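Local atomic coordinates of tetraacyldisaccharide 4'-kinase (Aquifex aeolicus, PDB entry 4EHX), a protein that probably transfers the gamma-phosphate of ATP to the 4'-position of a tetraacyldisaccharide 1-phosphate, forming lipid IVA, the last step of lipid IVA biosynthesis. Residues S49-F54 against Y102-L107; P37-G42 against M56-L61; L82-Y87 against E95-E100; G239-V244 against F292-K297. All blocks are in the same frame, centred on the assembly; numbering follows the deposited sequence.

Contact 1 (S49-F54 against Y102-L107); sequences SGKTSF and YLMAKL
Thr52 and Leu107 make the closest approach between the two segments: the methyl CG2 of Thr52 lies 3.7 Å from CD1 of Leu107, and the two side chains cross at about a right angle. The same threonine methyl reaches Met104, whose terminal CE stands 4.2 Å from Thr52 CG2. That CE also lies beside the end of Lys51, 4.1 Å from its NZ, so one methionine methyl touches both residues. Two bends bring it there, at chi2 (81°) and chi3 (39°), turning the thioether toward helix 51-61. In Thr52, chi1 -57° sets OG1 beside the backbone N and leaves CG2 anti to it, which sends the apolar branch to the neighbouring helix.

One shell out, Asp138 of strand 134-138 touches both Lys51 and Met104, while Val41 packs against Lys51. Backbone bonding holds the turn beneath: Gly50, at the N-cap position, accepts at its O from Phe54 N at 2.9 Å. Ser49 to Thr52 belong to the predicted ATP-binding run, and a bound glycerol lies near Thr52. The contact thus sets helix 99-107 against the P-loop (Walker A) and the start of its helix, the nucleotide-binding element of P-loop kinases.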
loop_
_atom_site.group_PDB
_atom_site.type_symbol
_atom_site.label_atom_id
_atom_site.label_comp_id
_atom_site.label_asym_id
_atom_site.label_seq_id
_atom_site.Cartn_x
_atom_site.Cartn_y
_atom_site.Cartn_z
ATOM N N SER A 49 0.662 6.128 -3.740
ATOM C CA SER A 49 0.129 6.541 -2.443
ATOM C C SER A 49 1.137 6.537 -1.302
ATOM O O SER A 49 1.025 7.324 -0.359
ATOM C CB SER A 49 -1.030 5.621 -2.060
ATOM O OG SER A 49 -1.561 5.985 -0.800
ATOM N N GLY A 50 2.111 5.638 -1.370
ATOM C CA GLY A 50 3.008 5.426 -0.247
ATOM C C GLY A 50 2.322 4.571 0.795
ATOM O O GLY A 50 2.882 4.284 1.855
ATOM N N LYS A 51 1.100 4.139 0.496
ATOM C CA LYS A 51 0.350 3.343 1.459
ATOM C C LYS A 51 1.059 2.028 1.785
ATOM O O LYS A 51 1.108 1.617 2.940
ATOM C CB LYS A 51 -1.062 3.055 0.940
ATOM C CG LYS A 51 -1.858 2.152 1.840
ATOM C CD LYS A 51 -2.592 1.089 1.037
ATOM C CE LYS A 51 -1.617 0.089 0.434
ATOM N NZ LYS A 51 -2.310 -0.888 -0.432
ATOM N N THR A 52 1.589 1.363 0.765
ATOM C CA THR A 52 2.288 0.095 0.978
ATOM C C THR A 52 3.494 0.303 1.895
ATOM O O THR A 52 3.666 -0.421 2.882
ATOM C CB THR A 52 2.722 -0.551 -0.357
ATOM O OG1 THR A 52 1.567 -0.745 -1.178
ATOM C CG2 THR A 52 3.377 -1.906 -0.116
ATOM N N SER A 53 4.325 1.294 1.576
ATOM C CA SER A 53 5.467 1.615 2.438
ATOM C C SER A 53 5.040 1.935 3.863
ATOM O O SER A 53 5.692 1.521 4.832
ATOM C CB SER A 53 6.282 2.789 1.876
ATOM O OG SER A 53 6.894 2.439 0.660
ATOM N N PHE A 54 3.953 2.686 4.015
ATOM C CA PHE A 54 3.528 3.046 5.350
ATOM C C PHE A 54 3.029 1.836 6.131
ATOM O O PHE A 54 3.268 1.728 7.331
ATOM C CB PHE A 54 2.458 4.159 5.354
ATOM C CG PHE A 54 2.169 4.665 6.725
ATOM C CD1 PHE A 54 3.027 5.582 7.338
ATOM C CD2 PHE A 54 1.081 4.191 7.434
ATOM C CE1 PHE A 54 2.791 6.027 8.632
ATOM C CE2 PHE A 54 0.849 4.619 8.726
ATOM C CZ PHE A 54 1.698 5.545 9.326
ATOM N N TYR A 102 -0.851 -10.608 -1.901
ATOM C CA TYR A 102 0.334 -11.462 -1.999
ATOM C C TYR A 102 1.603 -10.627 -1.837
ATOM O O TYR A 102 2.499 -10.976 -1.066
ATOM C CB TYR A 102 0.365 -12.259 -3.313
ATOM C CG TYR A 102 1.516 -13.256 -3.368
ATOM C CD1 TYR A 102 2.798 -12.852 -3.739
ATOM C CD2 TYR A 102 1.325 -14.594 -3.019
ATOM C CE1 TYR A 102 3.856 -13.766 -3.780
ATOM C CE2 TYR A 102 2.374 -15.509 -3.049
ATOM C CZ TYR A 102 3.633 -15.086 -3.434
ATOM O OH TYR A 102 4.671 -15.986 -3.464
ATOM N N LEU A 103 1.681 -9.514 -2.559
ATOM C CA LEU A 103 2.825 -8.624 -2.416
ATOM C C LEU A 103 2.972 -8.132 -0.976
ATOM O O LEU A 103 4.068 -8.144 -0.407
ATOM C CB LEU A 103 2.710 -7.441 -3.381
ATOM C CG LEU A 103 3.778 -6.350 -3.244
ATOM C CD1 LEU A 103 5.201 -6.921 -3.350
ATOM C CD2 LEU A 103 3.544 -5.248 -4.285
ATOM N N MET A 104 1.868 -7.679 -0.383
ATOM C CA MET A 104 1.905 -7.245 1.018
ATOM C C MET A 104 2.480 -8.341 1.911
ATOM O O MET A 104 3.316 -8.089 2.773
ATOM C CB MET A 104 0.491 -6.872 1.494
ATOM C CG MET A 104 0.433 -6.111 2.819
ATOM S SD MET A 104 0.764 -4.347 2.628
ATOM C CE MET A 104 -0.100 -4.005 1.104
ATOM N N ALA A 105 2.010 -9.568 1.717
ATOM C CA ALA A 105 2.514 -10.687 2.520
ATOM C C ALA A 105 4.017 -10.931 2.326
ATOM O O ALA A 105 4.745 -11.233 3.278
ATOM C CB ALA A 105 1.710 -11.959 2.219
ATOM N N LYS A 106 4.495 -10.802 1.091
ATOM C CA LYS A 106 5.920 -11.007 0.856
ATOM C C LYS A 106 6.725 -9.879 1.491
ATOM O O LYS A 106 7.847 -10.084 1.943
ATOM C CB LYS A 106 6.237 -11.122 -0.643
ATOM C CG LYS A 106 5.642 -12.342 -1.334
ATOM C CD LYS A 106 6.058 -13.681 -0.694
ATOM C CE LYS A 106 7.536 -13.931 -0.786
ATOM N NZ LYS A 106 7.887 -15.408 -0.768
ATOM N N LEU A 107 6.143 -8.687 1.541
ATOM C CA LEU A 107 6.838 -7.557 2.161
ATOM C C LEU A 107 6.791 -7.549 3.695
ATOM O O LEU A 107 7.490 -6.751 4.315
ATOM C CB LEU A 107 6.306 -6.227 1.613
ATOM C CG LEU A 107 6.519 -5.957 0.125
ATOM C CD1 LEU A 107 5.639 -4.791 -0.311
ATOM C CD2 LEU A 107 8.014 -5.702 -0.141
#

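Contact 2 (P37-G42 against M56-L61); sequences PVISVG and MYLADL
Between strand 38-42 and the helical segment 56-61 the nearest CA atoms are those of Val41 and Leu58, 9.1 Å apart. The gap is bridged by one leucine. CD2 of Leu58 reaches between two branched residues of the strand, meeting CG2 of Val41 at 3.6 Å and CG2 of Ile39 at 3.8 Å. Both strand residues point their CB atoms toward the helix, as their alternate positions allow, while Ser40 between them points away. Leu58 and Val41 lie side by side, running in opposite senses, whereas Ile39 is crossed at a slant.

Rotation about the first torsion decides which methyl does the touching. In Ile39, chi1 -58° turns CG1 beside the backbone N and leaves CG2 anti to it; in Val41 CG1 takes the anti place (chi1 178°), and CG2, beside the backbone N, meets the leucine. All three residues are buried. Ile136 of strand 134-138 and Ile310 of helix 303-312 also pack on Leu58, and Val41 touches Leu154 of strand 150-156. Strand 38-43 is bonded in parallel to both these neighbouring strands, and with the P-loop joining it to helix 51-61 it forms the strand–loop–helix unit of the P-loop NTPase fold.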
loop_
_atom_site.group_PDB
_atom_site.type_symbol
_atom_site.label_atom_id
_atom_site.label_comp_id
_atom_site.label_asym_id
_atom_site.label_seq_id
_atom_site.Cartn_x
_atom_site.Cartn_y
_atom_site.Cartn_z
ATOM N N PRO A 37 -7.898 -4.100 18.780
ATOM C CA PRO A 37 -7.645 -2.821 18.105
ATOM C C PRO A 37 -7.474 -2.937 16.581
ATOM O O PRO A 37 -6.933 -3.929 16.058
ATOM C CB PRO A 37 -6.352 -2.323 18.762
ATOM C CG PRO A 37 -6.330 -2.996 20.108
ATOM C CD PRO A 37 -6.915 -4.362 19.850
ATOM N N VAL A 38 -8.003 -1.925 15.890
ATOM C CA VAL A 38 -7.958 -1.826 14.446
ATOM C C VAL A 38 -7.387 -0.463 14.069
ATOM O O VAL A 38 -7.896 0.588 14.482
ATOM C CB VAL A 38 -9.371 -1.966 13.828
ATOM C CG1 VAL A 38 -9.309 -1.762 12.316
ATOM C CG2 VAL A 38 -9.953 -3.345 14.175
ATOM N N ILE A 39 -6.311 -0.490 13.297
ATOM C CA ILE A 39 -5.723 0.720 12.766
ATOM C C ILE A 39 -5.969 0.690 11.268
ATOM O O ILE A 39 -5.678 -0.301 10.622
ATOM C CB ILE A 39 -4.214 0.739 13.000
ATOM C CG1 ILE A 39 -3.903 0.624 14.501
ATOM C CG2 ILE A 39 -3.592 2.017 12.392
ATOM C CD1 ILE A 39 -2.419 0.283 14.799
ATOM N N SER A 40 -6.503 1.768 10.705
ATOM C CA SER A 40 -6.694 1.807 9.267
ATOM C C SER A 40 -5.632 2.683 8.626
ATOM O O SER A 40 -5.300 3.748 9.138
ATOM C CB SER A 40 -8.092 2.332 8.907
ATOM O OG SER A 40 -8.252 2.370 7.499
ATOM N N VAL A 41 -5.094 2.214 7.506
ATOM C CA VAL A 41 -4.236 3.020 6.657
ATOM C C VAL A 41 -4.975 3.225 5.355
ATOM O O VAL A 41 -5.480 2.270 4.746
ATOM C CB VAL A 41 -2.853 2.345 6.407
ATOM C CG1 VAL A 41 -2.002 3.221 5.451
ATOM C CG2 VAL A 41 -2.144 2.132 7.742
ATOM N N GLY A 42 -5.068 4.473 4.913
ATOM C CA GLY A 42 -5.795 4.733 3.696
ATOM C C GLY A 42 -5.417 6.041 3.036
ATOM O O GLY A 42 -4.568 6.798 3.522
ATOM N N MET A 56 4.111 -1.228 5.879
ATOM C CA MET A 56 5.325 -1.930 6.319
ATOM C C MET A 56 5.933 -1.233 7.528
ATOM O O MET A 56 6.337 -1.866 8.503
ATOM C CB MET A 56 6.359 -1.957 5.196
ATOM C CG MET A 56 5.948 -2.795 3.988
ATOM S SD MET A 56 7.014 -2.438 2.563
ATOM C CE MET A 56 8.571 -3.075 3.183
ATOM N N TYR A 57 6.011 0.088 7.440
ATOM C CA TYR A 57 6.555 0.911 8.509
ATOM C C TYR A 57 5.757 0.754 9.805
ATOM O O TYR A 57 6.320 0.564 10.888
ATOM C CB TYR A 57 6.579 2.372 8.057
ATOM C CG TYR A 57 6.814 3.336 9.186
ATOM C CD1 TYR A 57 8.105 3.611 9.637
ATOM C CD2 TYR A 57 5.746 3.982 9.801
ATOM C CE1 TYR A 57 8.318 4.502 10.686
ATOM C CE2 TYR A 57 5.946 4.871 10.837
ATOM C CZ TYR A 57 7.230 5.123 11.281
ATOM O OH TYR A 57 7.408 6.002 12.319
ATOM N N LEU A 58 4.436 0.822 9.683
ATOM C CA LEU A 58 3.543 0.673 10.825
ATOM C C LEU A 58 3.638 -0.724 11.439
ATOM O O LEU A 58 3.680 -0.878 12.662
ATOM C CB LEU A 58 2.096 0.962 10.376
ATOM C CG LEU A 58 0.981 0.753 11.392
ATOM C CD1 LEU A 58 1.194 1.689 12.585
ATOM C CD2 LEU A 58 -0.383 1.017 10.714
ATOM N N ALA A 59 3.687 -1.750 10.596
ATOM C CA ALA A 59 3.779 -3.110 11.119
ATOM C C ALA A 59 5.070 -3.269 11.923
ATOM O O ALA A 59 5.093 -3.948 12.957
ATOM C CB ALA A 59 3.698 -4.145 9.980
ATOM N N ASP A 60 6.137 -2.615 11.470
ATOM C CA ASP A 60 7.400 -2.632 12.197
ATOM C C ASP A 60 7.313 -1.932 13.560
ATOM O O ASP A 60 7.946 -2.360 14.526
ATOM C CB ASP A 60 8.536 -2.011 11.366
ATOM C CG ASP A 60 9.861 -2.019 12.111
ATOM O OD1 ASP A 60 10.484 -3.095 12.150
ATOM O OD2 ASP A 60 10.271 -0.972 12.673
ATOM N N LEU A 61 6.529 -0.864 13.644
ATOM C CA LEU A 61 6.338 -0.193 14.927
ATOM C C LEU A 61 5.667 -1.157 15.906
ATOM O O LEU A 61 5.900 -1.096 17.117
ATOM C CB LEU A 61 5.489 1.077 14.779
ATOM C CG LEU A 61 6.097 2.271 14.041
ATOM C CD1 LEU A 61 5.134 3.451 14.060
ATOM C CD2 LEU A 61 7.451 2.657 14.658
#

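Contact 3 (L82-Y87 against E95-E100); sequences LIVSEY and EEAGDE
Val84 straddles the methyl of Ala97 on the buried side of this contact: CG1 and CG2 each stand 3.9 Å from Ala97 CB. A chi1 of 174° spreads CG1, anti to the backbone N, and CG2, beside that N, to the two sides of the alanine methyl. The CA atoms of Val84 and Ala97, 6.1 Å apart, are the nearest pair. Pro101 and Ala105 of helix 99-107 add to the packing on Val84, and Tyr102 to that on Ala97.

Val84 and Ser85 both face Val113 of strand 112-116, forming a classic beta bulge in the antiparallel pairing of the two strands. Ala97, at the end of helix 94-97, packs on a residue of the bulge itself, and the chain leaves that helix at Gly98, where phi turns positive and helix 99-107 begins.

The other side is made by the partly exposed Leu82 and Glu96 and involves more backbone. Leu82 lays its CD2 3.6 Å from the carbonyl O of Glu96 and 4.0 Å from Ala97 CA. That carbonyl is hydrogen-bonded to the hydroxyl of Ser78. Of the Glu96 side chain, the aliphatic CG approaches Leu82 CD2 at 4.1 Å; beyond CG the extended chain keeps OE2 alongside Leu82 CD1, at 4.3 Å.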
loop_
_atom_site.group_PDB
_atom_site.type_symbol
_atom_site.label_atom_id
_atom_site.label_comp_id
_atom_site.label_asym_id
_atom_site.label_seq_id
_atom_site.Cartn_x
_atom_site.Cartn_y
_atom_site.Cartn_z
ATOM N N LEU A 82 -10.001 -15.251 2.844
ATOM C CA LEU A 82 -8.872 -16.109 2.517
ATOM C C LEU A 82 -7.661 -15.725 3.362
ATOM O O LEU A 82 -7.247 -14.566 3.364
ATOM C CB LEU A 82 -8.521 -15.953 1.032
ATOM C CG LEU A 82 -7.259 -16.673 0.556
ATOM C CD1 LEU A 82 -7.454 -18.173 0.678
ATOM C CD2 LEU A 82 -6.922 -16.281 -0.870
ATOM N N ILE A 83 -7.106 -16.686 4.095
ATOM C CA ILE A 83 -5.849 -16.433 4.776
ATOM C C ILE A 83 -4.735 -16.548 3.744
ATOM O O ILE A 83 -4.503 -17.609 3.181
ATOM C CB ILE A 83 -5.599 -17.414 5.939
ATOM C CG1 ILE A 83 -6.601 -17.156 7.076
ATOM C CG2 ILE A 83 -4.144 -17.284 6.440
ATOM C CD1 ILE A 83 -6.574 -18.223 8.187
ATOM N N VAL A 84 -4.079 -15.433 3.471
ATOM C CA VAL A 84 -3.013 -15.380 2.476
ATOM C C VAL A 84 -1.677 -15.764 3.110
ATOM O O VAL A 84 -0.866 -16.488 2.522
ATOM C CB VAL A 84 -2.911 -13.953 1.916
ATOM C CG1 VAL A 84 -1.697 -13.819 0.985
ATOM C CG2 VAL A 84 -4.205 -13.587 1.202
ATOM N N SER A 85 -1.455 -15.290 4.330
ATOM C CA SER A 85 -0.196 -15.589 4.994
ATOM C C SER A 85 -0.419 -15.750 6.482
ATOM O O SER A 85 -1.186 -15.004 7.073
ATOM C CB SER A 85 0.788 -14.444 4.762
ATOM O OG SER A 85 1.970 -14.643 5.512
ATOM N N GLU A 86 0.283 -16.703 7.086
ATOM C CA GLU A 86 0.228 -16.885 8.524
ATOM C C GLU A 86 1.561 -16.463 9.126
ATOM O O GLU A 86 2.555 -17.196 9.053
ATOM C CB GLU A 86 -0.091 -18.343 8.868
ATOM C CG GLU A 86 0.003 -18.659 10.355
ATOM C CD GLU A 86 -0.275 -20.121 10.657
ATOM O OE1 GLU A 86 0.237 -20.991 9.911
ATOM O OE2 GLU A 86 -1.002 -20.401 11.639
ATOM N N TYR A 87 1.583 -15.261 9.688
ATOM C CA TYR A 87 2.796 -14.692 10.271
ATOM C C TYR A 87 4.031 -14.849 9.384
ATOM O O TYR A 87 5.076 -15.313 9.829
ATOM C CB TYR A 87 3.011 -15.252 11.683
ATOM C CG TYR A 87 1.838 -14.856 12.547
ATOM C CD1 TYR A 87 1.650 -13.523 12.903
ATOM C CD2 TYR A 87 0.871 -15.786 12.924
ATOM C CE1 TYR A 87 0.554 -13.121 13.650
ATOM C CE2 TYR A 87 -0.239 -15.393 13.674
ATOM C CZ TYR A 87 -0.377 -14.062 14.039
ATOM O OH TYR A 87 -1.457 -13.661 14.787
ATOM N N GLU A 95 -1.690 -15.820 -7.723
ATOM C CA GLU A 95 -2.851 -16.092 -8.560
ATOM C C GLU A 95 -4.132 -16.189 -7.723
ATOM O O GLU A 95 -5.166 -15.629 -8.089
ATOM C CB GLU A 95 -2.648 -17.367 -9.387
ATOM C CG GLU A 95 -1.551 -17.287 -10.460
ATOM C CD GLU A 95 -0.228 -17.918 -10.033
ATOM O OE1 GLU A 95 0.081 -17.917 -8.820
ATOM O OE2 GLU A 95 0.504 -18.415 -10.918
ATOM N N GLU A 96 -4.059 -16.895 -6.598
ATOM C CA GLU A 96 -5.234 -17.090 -5.742
ATOM C C GLU A 96 -5.461 -15.946 -4.748
ATOM O O GLU A 96 -6.598 -15.643 -4.385
ATOM C CB GLU A 96 -5.140 -18.426 -4.995
ATOM C CG GLU A 96 -6.338 -18.738 -4.114
ATOM C CD GLU A 96 -6.353 -20.175 -3.623
ATOM O OE1 GLU A 96 -5.430 -20.942 -3.977
ATOM O OE2 GLU A 96 -7.294 -20.537 -2.883
ATOM N N ALA A 97 -4.383 -15.308 -4.309
ATOM C CA ALA A 97 -4.499 -14.236 -3.329
ATOM C C ALA A 97 -4.875 -12.916 -3.987
ATOM O O ALA A 97 -5.469 -12.049 -3.352
ATOM C CB ALA A 97 -3.193 -14.078 -2.556
ATOM N N GLY A 98 -4.523 -12.773 -5.259
ATOM C CA GLY A 98 -4.502 -11.469 -5.894
ATOM C C GLY A 98 -3.127 -10.859 -5.692
ATOM O O GLY A 98 -2.480 -11.102 -4.674
ATOM N N ASP A 99 -2.671 -10.073 -6.661
ATOM C CA ASP A 99 -1.330 -9.498 -6.607
ATOM C C ASP A 99 -1.079 -8.636 -5.373
ATOM O O ASP A 99 0.029 -8.627 -4.837
ATOM C CB ASP A 99 -1.036 -8.686 -7.871
ATOM C CG ASP A 99 -0.643 -9.559 -9.051
ATOM O OD1 ASP A 99 -0.885 -10.787 -9.008
ATOM O OD2 ASP A 99 -0.096 -9.008 -10.028
ATOM N N GLU A 100 -2.102 -7.916 -4.921
ATOM C CA GLU A 100 -1.942 -6.950 -3.827
ATOM C C GLU A 100 -1.725 -7.577 -2.440
ATOM O O GLU A 100 -0.769 -7.225 -1.731
ATOM C CB GLU A 100 -3.141 -5.986 -3.772
ATOM C CG GLU A 100 -3.657 -5.521 -5.138
ATOM C CD GLU A 100 -4.503 -6.572 -5.861
ATOM O OE1 GLU A 100 -5.535 -7.011 -5.303
ATOM O OE2 GLU A 100 -4.137 -6.956 -6.992
#

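Contact 4 (G239-V244 against F292-K297); sequences GQFRKV and FALNFK
Val244 and Leu294 supply the aliphatic part of this contact, with the methyl CG1 of Val244 lying 3.8 Å from CD1 of Leu294. The two side chains pass alongside one another, pointing opposite ways, each having its CB directed toward the opposing segment. Val244 owes the position of CG1 to a chi1 of 174°, which puts this methyl anti to the backbone N, while CG2 lies beside that N. Ile250, in the loop after helix 237-248, and Leu211 of strand 201-212 also touch Leu294, so the leucine is wedged among helix, loop and sheet.

The backbones stand well apart: the axes of helix segment 239-244 and strand segment 292-297 approach to 11.4 Å, with 73° between their directions. Side chains alone span that interval, and the helix segment lies steeply across the strand. In the fold, strand 291-300 runs between strand 275-277, bonded to it in parallel, and strand 201-212, bonded antiparallel.

Two aromatic rings take part, both through their rims. Phe241 offers CE1 to CD1 of Leu294 at 4.1 Å, the methyl lying at the ring edge near its plane; the phenylalanine comes in at a slant to the leucine. The CB of Phe241 is not aimed at the strand, and it is the far part of the ring that gets there. Phe296 reaches from the strand in the opposite sense, and its CZ meets CG1 of Val244 at 3.8 Å, again edge-on. A bound glycerol, probably from the crystallisation liquor, lies near Phe296.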
loop_
_atom_site.group_PDB
_atom_site.type_symbol
_atom_site.label_atom_id
_atom_site.label_comp_id
_atom_site.label_asym_id
_atom_site.label_seq_id
_atom_site.Cartn_x
_atom_site.Cartn_y
_atom_site.Cartn_z
ATOM N N GLY A 239 7.783 4.813 -16.931
ATOM C CA GLY A 239 8.181 6.191 -16.720
ATOM C C GLY A 239 8.718 6.369 -15.313
ATOM O O GLY A 239 9.828 6.874 -15.126
ATOM N N GLN A 240 7.930 5.960 -14.323
ATOM C CA GLN A 240 8.303 6.116 -12.919
ATOM C C GLN A 240 9.606 5.379 -12.593
ATOM O O GLN A 240 10.574 5.981 -12.119
ATOM C CB GLN A 240 7.175 5.617 -12.011
ATOM C CG GLN A 240 6.883 6.515 -10.813
ATOM C CD GLN A 240 6.283 7.852 -11.215
ATOM O OE1 GLN A 240 5.289 7.909 -11.943
ATOM N NE2 GLN A 240 6.889 8.940 -10.747
ATOM N N PHE A 241 9.619 4.075 -12.853
ATOM C CA PHE A 241 10.783 3.227 -12.603
ATOM C C PHE A 241 12.051 3.786 -13.261
ATOM O O PHE A 241 13.095 3.883 -12.617
ATOM C CB PHE A 241 10.506 1.807 -13.105
ATOM C CG PHE A 241 11.483 0.774 -12.605
ATOM C CD1 PHE A 241 12.085 0.908 -11.367
ATOM C CD2 PHE A 241 11.794 -0.329 -13.382
ATOM C CE1 PHE A 241 12.984 -0.041 -10.907
ATOM C CE2 PHE A 241 12.689 -1.282 -12.931
ATOM C CZ PHE A 241 13.285 -1.141 -11.690
ATOM N N ARG A 242 11.956 4.155 -14.539
ATOM C CA ARG A 242 13.100 4.710 -15.264
ATOM C C ARG A 242 13.665 5.951 -14.578
ATOM O O ARG A 242 14.881 6.108 -14.454
ATOM C CB ARG A 242 12.727 5.053 -16.713
ATOM C CG ARG A 242 12.556 3.853 -17.635
ATOM C CD ARG A 242 12.188 4.291 -19.050
ATOM N NE ARG A 242 13.317 4.899 -19.747
ATOM C CZ ARG A 242 14.018 4.293 -20.701
ATOM N NH1 ARG A 242 13.698 3.067 -21.089
ATOM N NH2 ARG A 242 15.034 4.921 -21.277
ATOM N N LYS A 243 12.771 6.832 -14.143
ATOM C CA LYS A 243 13.168 8.063 -13.473
ATOM C C LYS A 243 13.936 7.763 -12.187
ATOM O O LYS A 243 15.030 8.287 -11.966
ATOM C CB LYS A 243 11.937 8.922 -13.172
ATOM C CG LYS A 243 12.256 10.303 -12.617
ATOM C CD LYS A 243 13.079 11.119 -13.605
ATOM C CE LYS A 243 13.424 12.492 -13.042
ATOM N NZ LYS A 243 12.208 13.305 -12.758
ATOM N N VAL A 244 13.359 6.910 -11.346
ATOM C CA VAL A 244 13.965 6.567 -10.067
ATOM C C VAL A 244 15.363 5.981 -10.245
ATOM O O VAL A 244 16.294 6.344 -9.524
ATOM C CB VAL A 244 13.098 5.564 -9.286
ATOM C CG1 VAL A 244 13.821 5.113 -8.017
ATOM C CG2 VAL A 244 11.739 6.177 -8.958
ATOM N N PHE A 292 16.332 -8.331 -8.844
ATOM C CA PHE A 292 16.155 -7.554 -7.617
ATOM C C PHE A 292 15.189 -6.389 -7.808
ATOM O O PHE A 292 14.927 -5.961 -8.936
ATOM C CB PHE A 292 17.507 -6.983 -7.164
ATOM C CG PHE A 292 18.575 -8.024 -6.983
ATOM C CD1 PHE A 292 19.325 -8.462 -8.062
ATOM C CD2 PHE A 292 18.821 -8.571 -5.734
ATOM C CE1 PHE A 292 20.298 -9.432 -7.899
ATOM C CE2 PHE A 292 19.801 -9.537 -5.563
ATOM C CZ PHE A 292 20.535 -9.971 -6.649
ATOM N N ALA A 293 14.675 -5.872 -6.693
ATOM C CA ALA A 293 13.891 -4.639 -6.683
ATOM C C ALA A 293 14.567 -3.620 -5.766
ATOM O O ALA A 293 15.415 -3.973 -4.955
ATOM C CB ALA A 293 12.445 -4.911 -6.223
ATOM N N LEU A 294 14.209 -2.353 -5.909
ATOM C CA LEU A 294 14.744 -1.336 -5.028
ATOM C C LEU A 294 13.969 -1.347 -3.710
ATOM O O LEU A 294 12.761 -1.596 -3.680
ATOM C CB LEU A 294 14.653 0.034 -5.686
ATOM C CG LEU A 294 15.251 0.154 -7.090
ATOM C CD1 LEU A 294 15.013 1.551 -7.658
ATOM C CD2 LEU A 294 16.731 -0.177 -7.074
ATOM N N ASN A 295 14.669 -1.083 -2.616
ATOM C CA ASN A 295 14.023 -1.047 -1.311
ATOM C C ASN A 295 14.184 0.325 -0.685
ATOM O O ASN A 295 15.300 0.812 -0.501
ATOM C CB ASN A 295 14.599 -2.133 -0.398
ATOM C CG ASN A 295 13.718 -2.413 0.811
ATOM O OD1 ASN A 295 12.592 -1.919 0.909
ATOM N ND2 ASN A 295 14.220 -3.225 1.726
ATOM N N PHE A 296 13.056 0.951 -0.386
ATOM C CA PHE A 296 13.036 2.241 0.276
ATOM C C PHE A 296 12.551 2.076 1.711
ATOM O O PHE A 296 11.836 1.126 2.023
ATOM C CB PHE A 296 12.133 3.203 -0.492
ATOM C CG PHE A 296 12.694 3.614 -1.814
ATOM C CD1 PHE A 296 12.638 2.757 -2.899
ATOM C CD2 PHE A 296 13.297 4.852 -1.971
ATOM C CE1 PHE A 296 13.168 3.135 -4.121
ATOM C CE2 PHE A 296 13.824 5.234 -3.184
ATOM C CZ PHE A 296 13.764 4.370 -4.264
ATOM N N LYS A 297 12.964 2.984 2.586
ATOM C CA LYS A 297 12.517 2.952 3.971
ATOM C C LYS A 297 11.769 4.238 4.256
ATOM O O LYS A 297 12.087 5.278 3.677
ATOM C CB LYS A 297 13.704 2.791 4.927
ATOM C CG LYS A 297 14.332 1.399 4.914
ATOM C CD LYS A 297 13.334 0.339 5.364
ATOM C CE LYS A 297 13.883 -1.068 5.180
ATOM N NZ LYS A 297 15.107 -1.316 5.984
#

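How the contacts relate
Contacts 1 and 2 share helix 51-61 and pack about the P-loop, their centres about 11 Å apart, and their segments alternate along the chain; Lys51 and Phe54 both pack on Val41. Contact 3 is nested in the loop closed by contact 1, about 13 Å away between centres, and helix 99-107 carries the packing on to it, away from the ATP site, with Ala105 against Ser85 and Tyr102 against Ala97. Contact 4 comes later in sequence and joins helix 237-248 to strand 291-300; its centre is about 14 Å from contact 1 and 23 to 24 Å from contacts 2 and 3, and its nearest atoms stay about 5 Å from contact 1.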